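Local coordinates for protein Pcdhgc3 (Mus musculus, PDB 4ZI8) that probably acts as a calcium-dependent cell-adhesion protein of the clustered protocadherin family and may help establish specific neuronal connections, this chain being its three amino-terminal cadherin repeats, at residues L28-R33 with I118-P123; L192-E197 with V224-D229; G274-A279 with E309-A314. All blocks are in the same frame, centred on the assembly; numbering follows the deposited sequence.

Contact 1 (L28-R33 with I118-P123). With CA (calcium ion), chain O; CA (calcium ion), chain P; CA (calcium ion), chain N.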
loop_
_atom_site.group_PDB
_atom_site.type_symbol
_atom_site.label_atom_id
_atom_site.label_comp_id
_atom_site.label_asym_id
_atom_site.label_seq_id
_atom_site.Cartn_x
_atom_site.Cartn_y
_atom_site.Cartn_z
ATOM N N LEU B 28 35.485 -34.745 -6.954
ATOM C CA LEU B 28 34.113 -34.268 -6.897
ATOM C C LEU B 28 33.407 -34.754 -5.649
ATOM O O LEU B 28 33.611 -35.910 -5.220
ATOM C CB LEU B 28 33.339 -34.747 -8.126
ATOM C CG LEU B 28 33.770 -34.266 -9.508
ATOM C CD1 LEU B 28 32.853 -34.869 -10.585
ATOM C CD2 LEU B 28 33.782 -32.740 -9.564
ATOM N N GLU B 29 32.534 -33.919 -5.074
ATOM C CA GLU B 29 31.693 -34.421 -3.994
ATOM C C GLU B 29 30.789 -35.545 -4.483
ATOM O O GLU B 29 30.560 -35.720 -5.680
ATOM C CB GLU B 29 30.826 -33.290 -3.390
ATOM C CG GLU B 29 29.964 -32.552 -4.456
ATOM C CD GLU B 29 28.802 -31.761 -3.859
ATOM O OE1 GLU B 29 28.270 -32.129 -2.787
ATOM O OE2 GLU B 29 28.436 -30.747 -4.464
ATOM N N GLU B 30 30.247 -36.288 -3.531
ATOM C CA GLU B 30 29.164 -37.217 -3.744
ATOM C C GLU B 30 29.627 -38.424 -4.563
ATOM O O GLU B 30 28.832 -39.072 -5.206
ATOM C CB GLU B 30 27.958 -36.502 -4.408
ATOM C CG GLU B 30 27.491 -35.278 -3.645
ATOM C CD GLU B 30 26.656 -35.578 -2.405
ATOM O OE1 GLU B 30 26.502 -36.763 -1.995
ATOM O OE2 GLU B 30 26.115 -34.597 -1.830
ATOM N N ARG B 31 30.915 -38.756 -4.511
ATOM C CA ARG B 31 31.359 -39.999 -5.162
ATOM C C ARG B 31 30.842 -41.211 -4.423
ATOM O O ARG B 31 30.628 -41.157 -3.212
ATOM C CB ARG B 31 32.880 -40.077 -5.254
ATOM C CG ARG B 31 33.556 -39.049 -6.161
ATOM C CD ARG B 31 32.897 -38.899 -7.535
ATOM N NE ARG B 31 31.786 -37.944 -7.468
ATOM C CZ ARG B 31 30.999 -37.645 -8.493
ATOM N NH1 ARG B 31 31.207 -38.230 -9.659
ATOM N NH2 ARG B 31 29.999 -36.771 -8.350
ATOM N N GLU B 32 30.672 -42.308 -5.152
ATOM C CA GLU B 32 30.253 -43.571 -4.572
ATOM C C GLU B 32 31.309 -44.141 -3.625
ATOM O O GLU B 32 32.498 -43.827 -3.733
ATOM C CB GLU B 32 29.950 -44.585 -5.676
ATOM C CG GLU B 32 28.757 -44.190 -6.564
ATOM C CD GLU B 32 28.115 -45.379 -7.299
ATOM O OE1 GLU B 32 28.752 -46.460 -7.408
ATOM O OE2 GLU B 32 26.964 -45.223 -7.767
ATOM N N ARG B 33 30.868 -44.988 -2.704
ATOM C CA ARG B 33 31.789 -45.619 -1.781
ATOM C C ARG B 33 32.725 -46.522 -2.568
ATOM O O ARG B 33 32.294 -47.261 -3.438
ATOM C CB ARG B 33 31.042 -46.404 -0.712
ATOM C CG ARG B 33 31.910 -46.721 0.460
ATOM C CD ARG B 33 31.154 -47.373 1.599
ATOM N NE ARG B 33 32.028 -47.497 2.763
ATOM C CZ ARG B 33 31.878 -48.399 3.726
ATOM N NH1 ARG B 33 30.879 -49.271 3.671
ATOM N NH2 ARG B 33 32.729 -48.428 4.741
ATOM N N ILE B 118 29.441 -30.059 -6.996
ATOM C CA ILE B 118 28.687 -30.377 -8.195
ATOM C C ILE B 118 27.305 -29.748 -8.037
ATOM O O ILE B 118 26.862 -29.419 -6.917
ATOM C CB ILE B 118 28.578 -31.928 -8.479
ATOM C CG1 ILE B 118 27.669 -32.599 -7.464
ATOM C CG2 ILE B 118 29.998 -32.600 -8.476
ATOM C CD1 ILE B 118 27.538 -34.130 -7.638
ATOM N N ASN B 119 26.633 -29.551 -9.152
ATOM C CA ASN B 119 25.318 -28.919 -9.100
ATOM C C ASN B 119 24.213 -29.904 -8.768
ATOM O O ASN B 119 23.292 -30.128 -9.599
ATOM C CB ASN B 119 24.981 -28.205 -10.413
ATOM C CG ASN B 119 23.836 -27.196 -10.220
ATOM O OD1 ASN B 119 23.616 -26.722 -9.104
ATOM N ND2 ASN B 119 23.078 -26.915 -11.272
ATOM N N ASP B 120 24.271 -30.463 -7.549
ATOM C CA ASP B 120 23.291 -31.445 -7.090
ATOM C C ASP B 120 22.125 -30.825 -6.319
ATOM O O ASP B 120 21.283 -31.562 -5.785
ATOM C CB ASP B 120 23.961 -32.529 -6.221
ATOM C CG ASP B 120 24.876 -31.966 -5.122
ATOM O OD1 ASP B 120 25.222 -30.769 -5.144
ATOM O OD2 ASP B 120 25.330 -32.759 -4.248
ATOM N N ASN B 121 22.019 -29.496 -6.294
ATOM C CA ASN B 121 20.831 -28.864 -5.675
ATOM C C ASN B 121 20.101 -27.844 -6.558
ATOM O O ASN B 121 20.741 -26.988 -7.233
ATOM C CB ASN B 121 21.238 -28.178 -4.367
ATOM C CG ASN B 121 21.792 -29.149 -3.336
ATOM O OD1 ASN B 121 21.043 -29.679 -2.498
ATOM N ND2 ASN B 121 23.112 -29.391 -3.382
ATOM N N ASN B 122 18.773 -27.952 -6.558
ATOM C CA ASN B 122 17.870 -26.890 -7.036
ATOM C C ASN B 122 17.926 -25.700 -6.111
ATOM O O ASN B 122 18.159 -25.867 -4.921
ATOM C CB ASN B 122 16.415 -27.350 -7.067
ATOM C CG ASN B 122 16.177 -28.528 -7.958
ATOM O OD1 ASN B 122 16.798 -28.676 -8.996
ATOM N ND2 ASN B 122 15.217 -29.368 -7.569
ATOM N N PRO B 123 17.629 -24.496 -6.627
ATOM C CA PRO B 123 17.283 -23.452 -5.662
ATOM C C PRO B 123 16.032 -23.893 -4.917
ATOM O O PRO B 123 15.355 -24.772 -5.439
ATOM C CB PRO B 123 17.017 -22.214 -6.543
ATOM C CG PRO B 123 17.708 -22.493 -7.838
ATOM C CD PRO B 123 17.723 -24.002 -8.005
HETATM CA CA CA O . 26.812 -29.173 -4.589
HETATM CA CA CA P . 25.966 -32.277 -2.170
HETATM CA CA CA N . 22.368 -25.435 -7.676
HETATM O O HOH W 1 23.596 -32.218 -1.734
#
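Glu29 and Asp120 approach from opposite directions and each splits its carboxylate between the same two calcium ions, their planes 84° apart, so that four oxygens from two acids bridge one metal pair. Glu29 OE2 binds one calcium at 2.3 Å and also accepts from Ile118 N at 2.8 Å through its anti lone pair; the N-H...O angle of 174° makes this a straight bond. That calcium takes Ile118 O as well, and Asp117, Glu85 and Asp153 complete it. Glu29 OE1 reaches the second ion at 2.4 Å, where Glu30 OE2, Asp120 OD2 and a water join it, and Asp83 and Glu85 complete the shell; the Glu30 carboxylate is also partnered by Arg81. Glu30 OE2 and Asp120 OD2 lie 3.1 Å apart, a closeness the shared cation presumably makes tolerable. Away from the metals, Ile118 CG2 meets Leu28 CD2 at 3.9 Å, and Ile118 CD1 sits at the guanidinium edge of Arg31, near its plane. Bends at chi2 and chi3 fold the guanidinium back, and Arg31 NE and NH2 both donate to Glu29 O. Asn119 OD1 and Asn121 O bind a third calcium. These ligands form part of the three-calcium site at the junction of the first and second cadherin repeats.

Contact 2 (L192-E197 with V224-D229). With CA (calcium ion), chain Q; CA (calcium ion), chain R; CA (calcium ion), chain S.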
loop_
_atom_site.group_PDB
_atom_site.type_symbol
_atom_site.label_atom_id
_atom_site.label_comp_id
_atom_site.label_asym_id
_atom_site.label_seq_id
_atom_site.Cartn_x
_atom_site.Cartn_y
_atom_site.Cartn_z
ATOM N N LEU B 192 -3.272 -1.877 -12.172
ATOM C CA LEU B 192 -4.252 -2.940 -11.991
ATOM C C LEU B 192 -5.644 -2.344 -12.131
ATOM O O LEU B 192 -5.821 -1.131 -11.997
ATOM C CB LEU B 192 -4.108 -3.607 -10.625
ATOM C CG LEU B 192 -2.750 -4.231 -10.328
ATOM C CD1 LEU B 192 -2.704 -4.671 -8.877
ATOM C CD2 LEU B 192 -2.511 -5.405 -11.264
ATOM N N ASP B 193 -6.633 -3.201 -12.371
ATOM C CA ASP B 193 -8.003 -2.756 -12.545
ATOM C C ASP B 193 -8.927 -3.825 -12.005
ATOM O O ASP B 193 -9.125 -4.840 -12.647
ATOM C CB ASP B 193 -8.318 -2.470 -14.005
ATOM C CG ASP B 193 -9.743 -1.950 -14.203
ATOM O OD1 ASP B 193 -10.434 -1.647 -13.210
ATOM O OD2 ASP B 193 -10.182 -1.826 -15.358
ATOM N N TRP B 194 -9.500 -3.587 -10.817
ATOM C CA TRP B 194 -10.336 -4.580 -10.147
ATOM C C TRP B 194 -11.542 -4.959 -10.982
ATOM O O TRP B 194 -11.960 -6.135 -10.975
ATOM C CB TRP B 194 -10.824 -4.080 -8.776
ATOM C CG TRP B 194 -11.597 -5.142 -8.028
ATOM C CD1 TRP B 194 -11.103 -6.023 -7.095
ATOM C CD2 TRP B 194 -12.993 -5.445 -8.163
ATOM N NE1 TRP B 194 -12.111 -6.847 -6.645
ATOM C CE2 TRP B 194 -13.274 -6.521 -7.290
ATOM C CE3 TRP B 194 -14.028 -4.921 -8.951
ATOM C CZ2 TRP B 194 -14.544 -7.068 -7.167
ATOM C CZ3 TRP B 194 -15.297 -5.462 -8.825
ATOM C CH2 TRP B 194 -15.537 -6.541 -7.945
ATOM N N GLU B 195 -12.082 -3.968 -11.686
ATOM C CA GLU B 195 -13.288 -4.171 -12.467
ATOM C C GLU B 195 -13.042 -5.137 -13.609
ATOM O O GLU B 195 -13.960 -5.818 -14.034
ATOM C CB GLU B 195 -13.830 -2.845 -13.009
ATOM C CG GLU B 195 -14.608 -2.015 -11.984
ATOM C CD GLU B 195 -13.717 -1.344 -10.954
ATOM O OE1 GLU B 195 -12.546 -1.079 -11.275
ATOM O OE2 GLU B 195 -14.177 -1.073 -9.821
ATOM N N ARG B 196 -11.808 -5.198 -14.098
ATOM C CA ARG B 196 -11.505 -6.004 -15.266
ATOM C C ARG B 196 -10.879 -7.354 -14.865
ATOM O O ARG B 196 -11.307 -8.404 -15.318
ATOM C CB ARG B 196 -10.596 -5.212 -16.208
ATOM C CG ARG B 196 -9.949 -6.030 -17.325
ATOM C CD ARG B 196 -9.006 -5.166 -18.175
ATOM N NE ARG B 196 -8.331 -5.938 -19.221
ATOM C CZ ARG B 196 -7.067 -6.361 -19.157
ATOM N NH1 ARG B 196 -6.320 -6.077 -18.095
ATOM N NH2 ARG B 196 -6.543 -7.061 -20.160
ATOM N N GLU B 197 -9.883 -7.325 -13.989
ATOM C CA GLU B 197 -9.270 -8.542 -13.506
ATOM C C GLU B 197 -8.993 -8.410 -12.006
ATOM O O GLU B 197 -8.032 -7.752 -11.616
ATOM C CB GLU B 197 -7.979 -8.831 -14.290
ATOM C CG GLU B 197 -7.513 -10.271 -14.199
ATOM C CD GLU B 197 -6.233 -10.544 -14.994
ATOM O OE1 GLU B 197 -5.782 -9.643 -15.740
ATOM O OE2 GLU B 197 -5.679 -11.669 -14.864
ATOM N N VAL B 224 -6.293 -8.224 -6.352
ATOM C CA VAL B 224 -6.427 -6.792 -6.600
ATOM C C VAL B 224 -7.404 -6.214 -5.592
ATOM O O VAL B 224 -8.504 -6.730 -5.416
ATOM C CB VAL B 224 -6.875 -6.505 -8.037
ATOM C CG1 VAL B 224 -6.969 -4.992 -8.274
ATOM C CG2 VAL B 224 -5.892 -7.140 -9.019
ATOM N N LEU B 225 -7.006 -5.172 -4.876
ATOM C CA LEU B 225 -7.985 -4.506 -4.004
ATOM C C LEU B 225 -8.773 -3.424 -4.743
ATOM O O LEU B 225 -8.193 -2.558 -5.396
ATOM C CB LEU B 225 -7.302 -3.895 -2.780
ATOM C CG LEU B 225 -6.539 -4.906 -1.911
ATOM C CD1 LEU B 225 -5.728 -4.184 -0.855
ATOM C CD2 LEU B 225 -7.551 -5.838 -1.240
ATOM N N ASP B 226 -10.097 -3.482 -4.640
ATOM C CA ASP B 226 -10.966 -2.499 -5.259
ATOM C C ASP B 226 -10.720 -1.095 -4.712
ATOM O O ASP B 226 -10.495 -0.910 -3.505
ATOM C CB ASP B 226 -12.440 -2.857 -5.035
ATOM C CG ASP B 226 -13.384 -1.856 -5.688
ATOM O OD1 ASP B 226 -13.252 -1.639 -6.908
ATOM O OD2 ASP B 226 -14.262 -1.287 -4.993
ATOM N N ALA B 227 -10.757 -0.114 -5.600
ATOM C CA ALA B 227 -10.804 1.277 -5.194
ATOM C C ALA B 227 -12.077 1.881 -5.765
ATOM O O ALA B 227 -12.642 1.346 -6.731
ATOM C CB ALA B 227 -9.600 2.023 -5.678
ATOM N N ASN B 228 -12.527 2.980 -5.167
ATOM C CA ASN B 228 -13.731 3.662 -5.612
ATOM C C ASN B 228 -13.416 4.512 -6.826
ATOM O O ASN B 228 -13.361 5.735 -6.738
ATOM C CB ASN B 228 -14.291 4.529 -4.489
ATOM C CG ASN B 228 -15.713 4.994 -4.745
ATOM O OD1 ASN B 228 -16.487 4.368 -5.477
ATOM N ND2 ASN B 228 -16.083 6.089 -4.089
ATOM N N ASP B 229 -13.176 3.872 -7.961
ATOM C CA ASP B 229 -12.850 4.638 -9.149
ATOM C C ASP B 229 -13.984 4.623 -10.139
ATOM O O ASP B 229 -13.769 4.857 -11.326
ATOM C CB ASP B 229 -11.545 4.132 -9.800
ATOM C CG ASP B 229 -11.541 2.626 -10.070
ATOM O OD1 ASP B 229 -12.485 1.935 -9.668
ATOM O OD2 ASP B 229 -10.568 2.114 -10.668
HETATM CA CA CA Q . -13.027 0.019 -8.562
HETATM CA CA CA R . -10.861 0.168 -11.886
HETATM CA CA CA S . -18.303 3.754 -6.824
HETATM O O HOH W 2 -9.321 1.034 -13.268
HETATM O O HOH W 3 -12.577 1.151 -13.325
#
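The Trp194 indole carries Asp226 CB over one face, 4.0 Å from the centroid of the five-membered ring and 14° off its normal, a CH-pi contact; at the edge, near the ring plane, Val224 O lies 3.2 Å from Trp194 CD1. The indole and the Asp226 carboxylate are turned 61° against each other. With CG of Trp194 trans to the backbone N (chi1 -175°), the ring reaches across to the end of strand 215-225. Val224 packs beside them: its CG1 meets Leu192 CB and Trp194 CB, both at 4.0 Å, while its CG2 packs against Glu197 O.

Beyond this apolar patch the acids converge on metal. Glu195, bent at chi2, sends OE2 to one calcium and OE1 to a second at 2.2 Å. Asp229 bridges the same pair with its two oxygens. Asp226 OD1 and Ala227 O also bind the first ion, and Glu136 and Asp262 complete it; Asp226 OD2 has its polar partner in Asn266. Asp193 OD1, two waters and Glu136 serve the second ion, and the same Asp193 OD1 accepts from Glu195 N at 3.2 Å, an Asx turn that ties one ligand to the next. Asn228 OD1 binds a third calcium. This is the calcium-bound junction between the second and third cadherin repeats.

Contact 3 (G274-A279 with E309-A314)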
loop_
_atom_site.group_PDB
_atom_site.type_symbol
_atom_site.label_atom_id
_atom_site.label_comp_id
_atom_site.label_asym_id
_atom_site.label_seq_id
_atom_site.Cartn_x
_atom_site.Cartn_y
_atom_site.Cartn_z
ATOM N N GLY B 274 -31.213 15.960 -4.035
ATOM C CA GLY B 274 -30.056 16.781 -4.393
ATOM C C GLY B 274 -30.126 18.150 -3.744
ATOM O O GLY B 274 -31.213 18.599 -3.373
ATOM N N SER B 275 -28.973 18.810 -3.606
ATOM C CA SER B 275 -28.894 20.198 -3.148
ATOM C C SER B 275 -29.578 21.056 -4.173
ATOM O O SER B 275 -29.912 22.210 -3.940
ATOM C CB SER B 275 -27.439 20.651 -2.985
ATOM O OG SER B 275 -26.742 20.544 -4.230
ATOM N N HIS B 276 -29.733 20.453 -5.337
ATOM C CA HIS B 276 -30.362 21.060 -6.474
ATOM C C HIS B 276 -31.873 20.970 -6.330
ATOM O O HIS B 276 -32.527 20.339 -7.140
ATOM C CB HIS B 276 -29.890 20.353 -7.757
ATOM C CG HIS B 276 -29.506 21.299 -8.848
ATOM N ND1 HIS B 276 -28.365 22.073 -8.793
ATOM C CD2 HIS B 276 -30.127 21.617 -10.009
ATOM C CE1 HIS B 276 -28.296 22.821 -9.882
ATOM N NE2 HIS B 276 -29.355 22.569 -10.632
ATOM N N ASN B 277 -32.423 21.593 -5.295
ATOM C CA ASN B 277 -33.854 21.530 -5.046
ATOM C C ASN B 277 -34.349 22.752 -4.328
ATOM O O ASN B 277 -33.602 23.397 -3.598
ATOM C CB ASN B 277 -34.216 20.311 -4.205
ATOM C CG ASN B 277 -34.333 19.063 -5.016
ATOM O OD1 ASN B 277 -35.200 18.949 -5.890
ATOM N ND2 ASN B 277 -33.462 18.098 -4.735
ATOM N N ARG B 278 -35.624 23.057 -4.513
ATOM C CA ARG B 278 -36.275 24.118 -3.761
ATOM C C ARG B 278 -36.699 23.657 -2.370
ATOM O O ARG B 278 -37.046 22.495 -2.158
ATOM C CB ARG B 278 -37.504 24.638 -4.520
ATOM C CG ARG B 278 -37.198 25.088 -5.926
ATOM C CD ARG B 278 -38.369 25.775 -6.569
ATOM N NE ARG B 278 -38.815 26.905 -5.762
ATOM C CZ ARG B 278 -38.584 28.185 -6.047
ATOM N NH1 ARG B 278 -37.908 28.521 -7.134
ATOM N NH2 ARG B 278 -39.044 29.132 -5.240
ATOM N N ALA B 279 -36.686 24.582 -1.428
ATOM C CA ALA B 279 -37.238 24.317 -0.109
ATOM C C ALA B 279 -38.653 23.750 -0.220
ATOM O O ALA B 279 -39.486 24.260 -0.971
ATOM C CB ALA B 279 -37.247 25.578 0.723
ATOM N N GLU B 309 -40.317 19.974 -10.169
ATOM C CA GLU B 309 -39.031 19.465 -10.646
ATOM C C GLU B 309 -38.210 18.965 -9.473
ATOM O O GLU B 309 -37.811 19.751 -8.634
ATOM C CB GLU B 309 -38.224 20.538 -11.364
ATOM C CG GLU B 309 -38.756 20.982 -12.683
ATOM C CD GLU B 309 -37.669 21.604 -13.561
ATOM O OE1 GLU B 309 -36.508 21.101 -13.536
ATOM O OE2 GLU B 309 -37.987 22.591 -14.271
ATOM N N ILE B 310 -37.943 17.679 -9.418
ATOM C CA ILE B 310 -37.232 17.123 -8.286
ATOM C C ILE B 310 -35.897 16.528 -8.720
ATOM O O ILE B 310 -35.853 15.664 -9.588
ATOM C CB ILE B 310 -38.037 16.031 -7.616
ATOM C CG1 ILE B 310 -39.406 16.570 -7.217
ATOM C CG2 ILE B 310 -37.279 15.463 -6.420
ATOM C CD1 ILE B 310 -40.383 15.467 -7.166
ATOM N N TYR B 311 -34.814 16.970 -8.114
ATOM C CA TYR B 311 -33.523 16.413 -8.470
ATOM C C TYR B 311 -33.121 15.389 -7.421
ATOM O O TYR B 311 -33.267 15.614 -6.211
ATOM C CB TYR B 311 -32.448 17.488 -8.598
ATOM C CG TYR B 311 -32.612 18.393 -9.784
ATOM C CD1 TYR B 311 -33.541 19.416 -9.768
ATOM C CD2 TYR B 311 -31.821 18.241 -10.907
ATOM C CE1 TYR B 311 -33.690 20.269 -10.845
ATOM C CE2 TYR B 311 -31.958 19.088 -11.991
ATOM C CZ TYR B 311 -32.897 20.100 -11.953
ATOM O OH TYR B 311 -33.055 20.955 -13.022
ATOM N N ILE B 312 -32.656 14.253 -7.890
ATOM C CA ILE B 312 -32.300 13.186 -6.983
ATOM C C ILE B 312 -30.817 12.855 -7.211
ATOM O O ILE B 312 -30.320 12.908 -8.335
ATOM C CB ILE B 312 -33.205 11.973 -7.190
ATOM C CG1 ILE B 312 -34.648 12.337 -6.766
ATOM C CG2 ILE B 312 -32.692 10.752 -6.410
ATOM C CD1 ILE B 312 -35.633 11.205 -6.907
ATOM N N GLN B 313 -30.118 12.545 -6.135
ATOM C CA GLN B 313 -28.701 12.327 -6.223
ATOM C C GLN B 313 -28.442 10.885 -5.843
ATOM O O GLN B 313 -29.116 10.357 -4.954
ATOM C CB GLN B 313 -27.977 13.296 -5.305
ATOM C CG GLN B 313 -26.543 12.944 -5.047
ATOM C CD GLN B 313 -25.928 13.853 -4.008
ATOM O OE1 GLN B 313 -25.375 14.898 -4.342
ATOM N NE2 GLN B 313 -26.035 13.466 -2.739
ATOM N N ALA B 314 -27.520 10.227 -6.541
ATOM C CA ALA B 314 -27.049 8.903 -6.137
ATOM C C ALA B 314 -25.567 9.000 -5.767
ATOM O O ALA B 314 -24.789 9.511 -6.573
ATOM C CB ALA B 314 -27.241 7.879 -7.267
HETATM O O HOH W 4 -26.803 17.331 -4.611
HETATM O O HOH W 5 -36.941 21.104 -6.002
#
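Asn277 has CG trans to its carbonyl carbon (chi1 -82°) and its amide turned by chi2 of -64°, which lays the amide along the backbone of Tyr311; Tyr311, its CG likewise trans to the carbonyl carbon, lifts its ring toward His276. The amide then pairs with both backbone polar groups of that one residue. Tyr311 N donates to Asn277 OD1 at 3.0 Å, and Asn277 ND2 donates to Tyr311 O at 2.9 Å, both bonds nearly straight and the second acceptor lying in the amide plane. The other ND2 hydrogen goes to Gly274 O at 2.7 Å, so three bonds fix the rotation of the amide. A water donates to OD1 as well, and links it to Glu309 O and Arg278 N. Tyr311 O is shared, since Gly274 N also donates to it at 3.0 Å, from above the carbonyl plane. In the third cadherin repeat, a beta sandwich, the loop after strand 269-273 is thereby pinned to the neighbouring strand 307-316, the side-chain amide of Asn277 taking the place of a backbone partner. His276 centres an inverse gamma turn. Its ring meets Tyr311 in a T-shaped stack, centroids 4.8 Å apart and planes at 74°, with His276 CD2 over the middle of the phenol face. His276 ND1 is hydrogen-bonded to Thr90 of the second subunit, whose Leu91 packs on both His276 and Tyr311.

The three contacts follow one another along the chain, each closing before the next opens, and they are strung out along an elongated molecule. Centres of contacts 1 and 2 lie about 48 Å apart and those of contacts 2 and 3 about 31 Å; contacts 1 and 3, about 79 Å apart between centres, fall on opposite sides of the chain's centre. Contacts 1 and 2 lie at successive, analogous junctions, where the linker after strand 107-116 or 215-225 meets a different loop of the preceding repeat. Contact 3 lies within the third repeat, on the sheet containing strand 307-316, and touches the second subunit. Calcium thus joins successive repeats, while contact 3 contributes to the subunit interface.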